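Local structure of transcriptional repressor PagR (Bacillus anthracis, 2ZKZ) at residues A[33-47]-A[78-92]. The protein represses transcription of the pagA and atxA genes of Bacillus anthracis, acting as a DNA-binding winged-helix regulator of the ArsR family. Sequence-based numbering, arbitrary orientation.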
loop_
_atom_site.group_PDB
_atom_site.type_symbol
_atom_site.label_atom_id
_atom_site.label_comp_id
_atom_site.label_asym_id
_atom_site.label_seq_id
_atom_site.Cartn_x
_atom_site.Cartn_y
_atom_site.Cartn_z
ATOM N N VAL A 33 -3.477 8.122 9.024
ATOM C CA VAL A 33 -3.520 8.824 7.745
ATOM C C VAL A 33 -4.929 9.319 7.429
ATOM O O VAL A 33 -5.110 10.450 6.963
ATOM C CB VAL A 33 -3.027 7.922 6.588
ATOM C CG1 VAL A 33 -3.173 8.656 5.259
ATOM C CG2 VAL A 33 -1.579 7.534 6.823
ATOM N N ASN A 34 -5.928 8.476 7.667
ATOM C CA ASN A 34 -7.314 8.869 7.409
ATOM C C ASN A 34 -7.673 10.111 8.243
ATOM O O ASN A 34 -8.289 11.053 7.748
ATOM C CB ASN A 34 -8.268 7.728 7.772
ATOM C CG ASN A 34 -9.686 7.990 7.300
ATOM O OD1 ASN A 34 -10.640 7.918 8.077
ATOM N ND2 ASN A 34 -9.831 8.297 6.018
ATOM N N GLU A 35 -7.280 10.104 9.513
ATOM C CA GLU A 35 -7.565 11.232 10.399
ATOM C C GLU A 35 -6.902 12.524 9.919
ATOM O O GLU A 35 -7.506 13.598 9.979
ATOM C CB GLU A 35 -7.106 10.919 11.823
ATOM C CG GLU A 35 -7.930 9.867 12.541
ATOM C CD GLU A 35 -9.400 10.230 12.648
ATOM O OE1 GLU A 35 -9.719 11.421 12.854
ATOM O OE2 GLU A 35 -10.243 9.318 12.545
ATOM N N LEU A 36 -5.658 12.428 9.461
ATOM C CA LEU A 36 -4.948 13.600 8.966
ATOM C C LEU A 36 -5.587 14.086 7.672
ATOM O O LEU A 36 -5.561 15.271 7.361
ATOM C CB LEU A 36 -3.472 13.276 8.737
ATOM C CG LEU A 36 -2.674 13.168 10.037
ATOM C CD1 LEU A 36 -1.266 12.635 9.763
ATOM C CD2 LEU A 36 -2.619 14.544 10.693
ATOM N N TYR A 37 -6.161 13.156 6.921
ATOM C CA TYR A 37 -6.827 13.496 5.677
ATOM C C TYR A 37 -8.074 14.319 6.005
ATOM O O TYR A 37 -8.386 15.297 5.325
ATOM C CB TYR A 37 -7.210 12.214 4.928
ATOM C CG TYR A 37 -8.241 12.407 3.846
ATOM C CD1 TYR A 37 -7.982 13.213 2.739
ATOM C CD2 TYR A 37 -9.494 11.804 3.945
ATOM C CE1 TYR A 37 -8.945 13.415 1.759
ATOM C CE2 TYR A 37 -10.466 11.999 2.970
ATOM C CZ TYR A 37 -10.185 12.805 1.883
ATOM O OH TYR A 37 -11.152 13.002 0.926
ATOM N N LYS A 38 -8.766 13.922 7.065
ATOM C CA LYS A 38 -9.983 14.600 7.495
ATOM C C LYS A 38 -9.744 15.895 8.273
ATOM O O LYS A 38 -10.463 16.875 8.079
ATOM C CB LYS A 38 -10.835 13.652 8.344
ATOM C CG LYS A 38 -11.418 12.474 7.569
ATOM C CD LYS A 38 -12.332 11.623 8.443
ATOM C CE LYS A 38 -11.570 10.976 9.589
ATOM N NZ LYS A 38 -12.475 10.287 10.551
ATOM N N HIS A 39 -8.734 15.904 9.141
ATOM C CA HIS A 39 -8.439 17.079 9.957
ATOM C C HIS A 39 -7.280 17.954 9.481
ATOM O O HIS A 39 -7.029 19.025 10.051
ATOM C CB HIS A 39 -8.199 16.640 11.401
ATOM C CG HIS A 39 -9.357 15.909 12.000
ATOM N ND1 HIS A 39 -9.307 14.571 12.329
ATOM C CD2 HIS A 39 -10.605 16.328 12.318
ATOM C CE1 HIS A 39 -10.473 14.199 12.825
ATOM N NE2 HIS A 39 -11.279 15.246 12.829
ATOM N N LYS A 40 -6.574 17.490 8.452
ATOM C CA LYS A 40 -5.450 18.214 7.852
ATOM C C LYS A 40 -4.205 18.405 8.714
ATOM O O LYS A 40 -3.082 18.288 8.223
ATOM C CB LYS A 40 -5.919 19.583 7.343
ATOM C CG LYS A 40 -7.084 19.507 6.362
ATOM C CD LYS A 40 -6.783 18.543 5.223
ATOM C CE LYS A 40 -8.011 18.288 4.360
ATOM N NZ LYS A 40 -7.795 17.159 3.399
ATOM N N ALA A 41 -4.391 18.717 9.990
ATOM C CA ALA A 41 -3.252 18.929 10.879
ATOM C C ALA A 41 -3.585 18.434 12.272
ATOM O O ALA A 41 -4.617 18.802 12.828
ATOM C CB ALA A 41 -2.893 20.415 10.924
ATOM N N LEU A 42 -2.707 17.608 12.836
ATOM C CA LEU A 42 -2.928 17.055 14.172
ATOM C C LEU A 42 -1.625 16.841 14.933
ATOM O O LEU A 42 -0.640 16.355 14.367
ATOM C CB LEU A 42 -3.651 15.707 14.076
ATOM C CG LEU A 42 -5.077 15.662 13.522
ATOM C CD1 LEU A 42 -5.476 14.200 13.275
ATOM C CD2 LEU A 42 -6.041 16.330 14.504
ATOM N N ASN A 43 -1.614 17.208 16.212
ATOM C CA ASN A 43 -0.421 16.985 17.014
ATOM C C ASN A 43 -0.576 15.610 17.659
ATOM O O ASN A 43 -1.633 14.979 17.541
ATOM C CB ASN A 43 -0.216 18.102 18.064
ATOM C CG ASN A 43 -1.400 18.282 19.005
ATOM O OD1 ASN A 43 -1.725 19.413 19.398
ATOM N ND2 ASN A 43 -2.029 17.187 19.392
ATOM N N VAL A 44 0.477 15.140 18.315
ATOM C CA VAL A 44 0.464 13.829 18.947
ATOM C C VAL A 44 -0.689 13.622 19.927
ATOM O O VAL A 44 -1.348 12.574 19.912
ATOM C CB VAL A 44 1.807 13.565 19.673
ATOM C CG1 VAL A 44 1.805 12.177 20.301
ATOM C CG2 VAL A 44 2.959 13.690 18.681
ATOM N N THR A 45 -0.948 14.618 20.767
ATOM C CA THR A 45 -2.015 14.506 21.752
ATOM C C THR A 45 -3.385 14.322 21.101
ATOM O O THR A 45 -4.197 13.531 21.575
ATOM C CB THR A 45 -2.039 15.737 22.677
ATOM O OG1 THR A 45 -0.755 15.882 23.301
ATOM C CG2 THR A 45 -3.100 15.571 23.757
ATOM N N GLN A 46 -3.639 15.053 20.018
ATOM C CA GLN A 46 -4.902 14.933 19.298
ATOM C C GLN A 46 -5.019 13.537 18.690
ATOM O O GLN A 46 -6.104 12.961 18.630
ATOM C CB GLN A 46 -4.984 15.975 18.185
ATOM C CG GLN A 46 -5.142 17.407 18.676
ATOM C CD GLN A 46 -5.024 18.413 17.556
ATOM O OE1 GLN A 46 -3.976 18.528 16.923
ATOM N NE2 GLN A 46 -6.102 19.149 17.300
ATOM N N ILE A 47 -3.893 13.001 18.236
ATOM C CA ILE A 47 -3.862 11.674 17.633
ATOM C C ILE A 47 -4.079 10.595 18.692
ATOM O O ILE A 47 -4.838 9.652 18.489
ATOM C CB ILE A 47 -2.513 11.428 16.913
ATOM C CG1 ILE A 47 -2.400 12.366 15.705
ATOM C CG2 ILE A 47 -2.411 9.969 16.482
ATOM C CD1 ILE A 47 -1.050 12.340 14.998
ATOM N N GLU A 78 4.351 24.043 19.097
ATOM C CA GLU A 78 3.642 22.887 18.573
ATOM C C GLU A 78 4.284 22.141 17.415
ATOM O O GLU A 78 4.809 22.734 16.473
ATOM C CB GLU A 78 2.212 23.271 18.162
ATOM C CG GLU A 78 1.345 22.046 17.834
ATOM C CD GLU A 78 -0.038 22.381 17.294
ATOM O OE1 GLU A 78 -0.867 21.453 17.194
ATOM O OE2 GLU A 78 -0.302 23.552 16.955
ATOM N N ILE A 79 4.229 20.818 17.512
ATOM C CA ILE A 79 4.718 19.929 16.467
ATOM C C ILE A 79 3.447 19.227 15.997
ATOM O O ILE A 79 2.757 18.603 16.806
ATOM C CB ILE A 79 5.679 18.847 17.005
ATOM C CG1 ILE A 79 7.022 19.469 17.402
ATOM C CG2 ILE A 79 5.870 17.764 15.940
ATOM C CD1 ILE A 79 7.812 20.027 16.229
ATOM N N TYR A 80 3.112 19.353 14.718
ATOM C CA TYR A 80 1.920 18.690 14.204
ATOM C C TYR A 80 2.231 17.977 12.893
ATOM O O TYR A 80 3.174 18.324 12.187
ATOM C CB TYR A 80 0.765 19.681 13.988
ATOM C CG TYR A 80 1.016 20.741 12.941
ATOM C CD1 TYR A 80 1.675 21.927 13.266
ATOM C CD2 TYR A 80 0.599 20.558 11.620
ATOM C CE1 TYR A 80 1.912 22.905 12.305
ATOM C CE2 TYR A 80 0.834 21.530 10.651
ATOM C CZ TYR A 80 1.489 22.699 11.003
ATOM O OH TYR A 80 1.723 23.659 10.055
ATOM N N TYR A 81 1.413 16.984 12.577
ATOM C CA TYR A 81 1.602 16.204 11.370
ATOM C C TYR A 81 0.596 16.521 10.288
ATOM O O TYR A 81 -0.513 16.976 10.556
ATOM C CB TYR A 81 1.554 14.716 11.719
ATOM C CG TYR A 81 2.740 14.295 12.546
ATOM C CD1 TYR A 81 3.920 13.874 11.933
ATOM C CD2 TYR A 81 2.712 14.387 13.940
ATOM C CE1 TYR A 81 5.046 13.561 12.681
ATOM C CE2 TYR A 81 3.836 14.073 14.702
ATOM C CZ TYR A 81 5.002 13.663 14.059
ATOM O OH TYR A 81 6.128 13.375 14.785
ATOM N N SER A 82 1.007 16.280 9.050
ATOM C CA SER A 82 0.158 16.525 7.903
ATOM C C SER A 82 0.548 15.580 6.775
ATOM O O SER A 82 1.557 14.877 6.858
ATOM C CB SER A 82 0.321 17.971 7.434
ATOM O OG SER A 82 1.651 18.212 7.009
ATOM N N ILE A 83 -0.267 15.554 5.729
ATOM C CA ILE A 83 0.022 14.724 4.566
ATOM C C ILE A 83 0.424 15.684 3.451
ATOM O O ILE A 83 -0.351 16.572 3.090
ATOM C CB ILE A 83 -1.215 13.937 4.085
ATOM C CG1 ILE A 83 -1.740 13.024 5.191
ATOM C CG2 ILE A 83 -0.850 13.112 2.855
ATOM C CD1 ILE A 83 -3.117 12.423 4.859
ATOM N N ASN A 84 1.632 15.526 2.921
ATOM C CA ASN A 84 2.077 16.392 1.836
ATOM C C ASN A 84 2.428 15.588 0.575
ATOM O O ASN A 84 2.738 16.162 -0.469
ATOM C CB ASN A 84 3.270 17.236 2.291
ATOM C CG ASN A 84 4.596 16.555 2.050
ATOM O OD1 ASN A 84 4.761 15.367 2.330
ATOM N ND2 ASN A 84 5.559 17.313 1.534
ATOM N N ASN A 85 2.369 14.261 0.678
ATOM C CA ASN A 85 2.653 13.384 -0.455
ATOM C C ASN A 85 1.333 13.081 -1.156
ATOM O O ASN A 85 0.417 12.503 -0.562
ATOM C CB ASN A 85 3.285 12.075 0.019
ATOM C CG ASN A 85 3.832 11.239 -1.127
ATOM O OD1 ASN A 85 3.184 11.076 -2.160
ATOM N ND2 ASN A 85 5.030 10.699 -0.942
ATOM N N PRO A 86 1.217 13.475 -2.431
ATOM C CA PRO A 86 0.011 13.259 -3.234
ATOM C C PRO A 86 -0.411 11.792 -3.287
ATOM O O PRO A 86 -1.603 11.479 -3.252
ATOM C CB PRO A 86 0.416 13.776 -4.613
ATOM C CG PRO A 86 1.464 14.800 -4.308
ATOM C CD PRO A 86 2.270 14.118 -3.236
ATOM N N LYS A 87 0.568 10.894 -3.370
ATOM C CA LYS A 87 0.273 9.467 -3.443
ATOM C C LYS A 87 -0.425 8.962 -2.181
ATOM O O LYS A 87 -1.359 8.154 -2.254
ATOM C CB LYS A 87 1.557 8.670 -3.688
ATOM C CG LYS A 87 2.180 8.890 -5.056
ATOM C CD LYS A 87 3.291 7.873 -5.311
ATOM C CE LYS A 87 3.862 7.989 -6.718
ATOM N NZ LYS A 87 4.526 9.300 -6.940
ATOM N N VAL A 88 0.027 9.442 -1.028
ATOM C CA VAL A 88 -0.567 9.047 0.244
ATOM C C VAL A 88 -2.021 9.489 0.308
ATOM O O VAL A 88 -2.898 8.707 0.666
ATOM C CB VAL A 88 0.196 9.656 1.442
ATOM C CG1 VAL A 88 -0.514 9.304 2.745
ATOM C CG2 VAL A 88 1.619 9.135 1.459
ATOM N N GLU A 89 -2.279 10.744 -0.041
ATOM C CA GLU A 89 -3.652 11.248 -0.020
ATOM C C GLU A 89 -4.507 10.457 -1.002
ATOM O O GLU A 89 -5.634 10.073 -0.692
ATOM C CB GLU A 89 -3.698 12.736 -0.392
ATOM C CG GLU A 89 -5.115 13.292 -0.437
ATOM C CD GLU A 89 -5.159 14.785 -0.711
ATOM O OE1 GLU A 89 -4.553 15.226 -1.712
ATOM O OE2 GLU A 89 -5.807 15.517 0.071
ATOM N N GLY A 90 -3.956 10.211 -2.188
ATOM C CA GLY A 90 -4.685 9.461 -3.196
ATOM C C GLY A 90 -5.064 8.066 -2.726
ATOM O O GLY A 90 -6.179 7.608 -2.959
ATOM N N ILE A 91 -4.139 7.394 -2.049
ATOM C CA ILE A 91 -4.379 6.042 -1.567
ATOM C C ILE A 91 -5.393 5.985 -0.443
ATOM O O ILE A 91 -6.266 5.116 -0.435
ATOM C CB ILE A 91 -3.074 5.366 -1.070
ATOM C CG1 ILE A 91 -2.110 5.153 -2.239
ATOM C CG2 ILE A 91 -3.398 4.020 -0.426
ATOM C CD1 ILE A 91 -0.716 4.712 -1.815
ATOM N N ILE A 92 -5.290 6.908 0.511
ATOM C CA ILE A 92 -6.219 6.883 1.623
ATOM C C ILE A 92 -7.644 7.158 1.154
ATOM O O ILE A 92 -8.591 6.604 1.703
ATOM C CB ILE A 92 -5.805 7.883 2.745
ATOM C CG1 ILE A 92 -6.398 7.424 4.078
ATOM C CG2 ILE A 92 -6.269 9.288 2.414
ATOM C CD1 ILE A 92 -5.885 6.056 4.536
HETATM O O HOH W 1 -2.711 17.184 5.789
HETATM O O HOH W 2 2.826 16.901 18.750
HETATM O O HOH W 3 -2.664 20.780 15.541
#
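With CG1 of V33 turned anti to its own backbone N (chi1 176°) and CG1 of I92 likewise (chi1 -156°), the V33 and I92 side chains overlap while pointing opposite ways, CG1 against CG1 at 3.6 Å. V33 CG1 also lies 3.7 Å from V88 CG1, so one methyl serves two residues spaced a turn apart on helix 86-92. I92 reaches further: its CG1 rests on N34 CA, and its CG2 sits 4.0 Å from CG of the Y37 ring. E89 OE2 comes to the edge of that ring, its carboxylate almost perpendicular to it (84°). K40 NZ, bonded to Y37 O at 2.7 Å, stays 4.2 Å from E89 OE2, too far for a salt bridge. From the loop that follows strand 78-82, I83 CD1 packs against V33 CG1 and Y37 CB, while L36 CD1 touches Y81 CB. The strands are joined by a hydrogen-bonded antiparallel pair: Y81 N gives a nearly straight bond to L42 O (2.8 Å), and L42 N returns one to Y81 O (3.2 Å). Waters bridge K40 O to I83 N and I79 O to V44 N. Y81 and V44 side chains run alongside, V44 CG2 at the ring edge. The contact ties helix 27-39, strand 42-43 and the start of the predicted helix-turn-helix to the second wing strand and the C-terminal helix of a winged-helix fold. Strand 71-75 pairs with the other side of 78-82, L62 of helix 55-65 packs on V44, I47 and Y81, and L20 of helix 14-24 on V88.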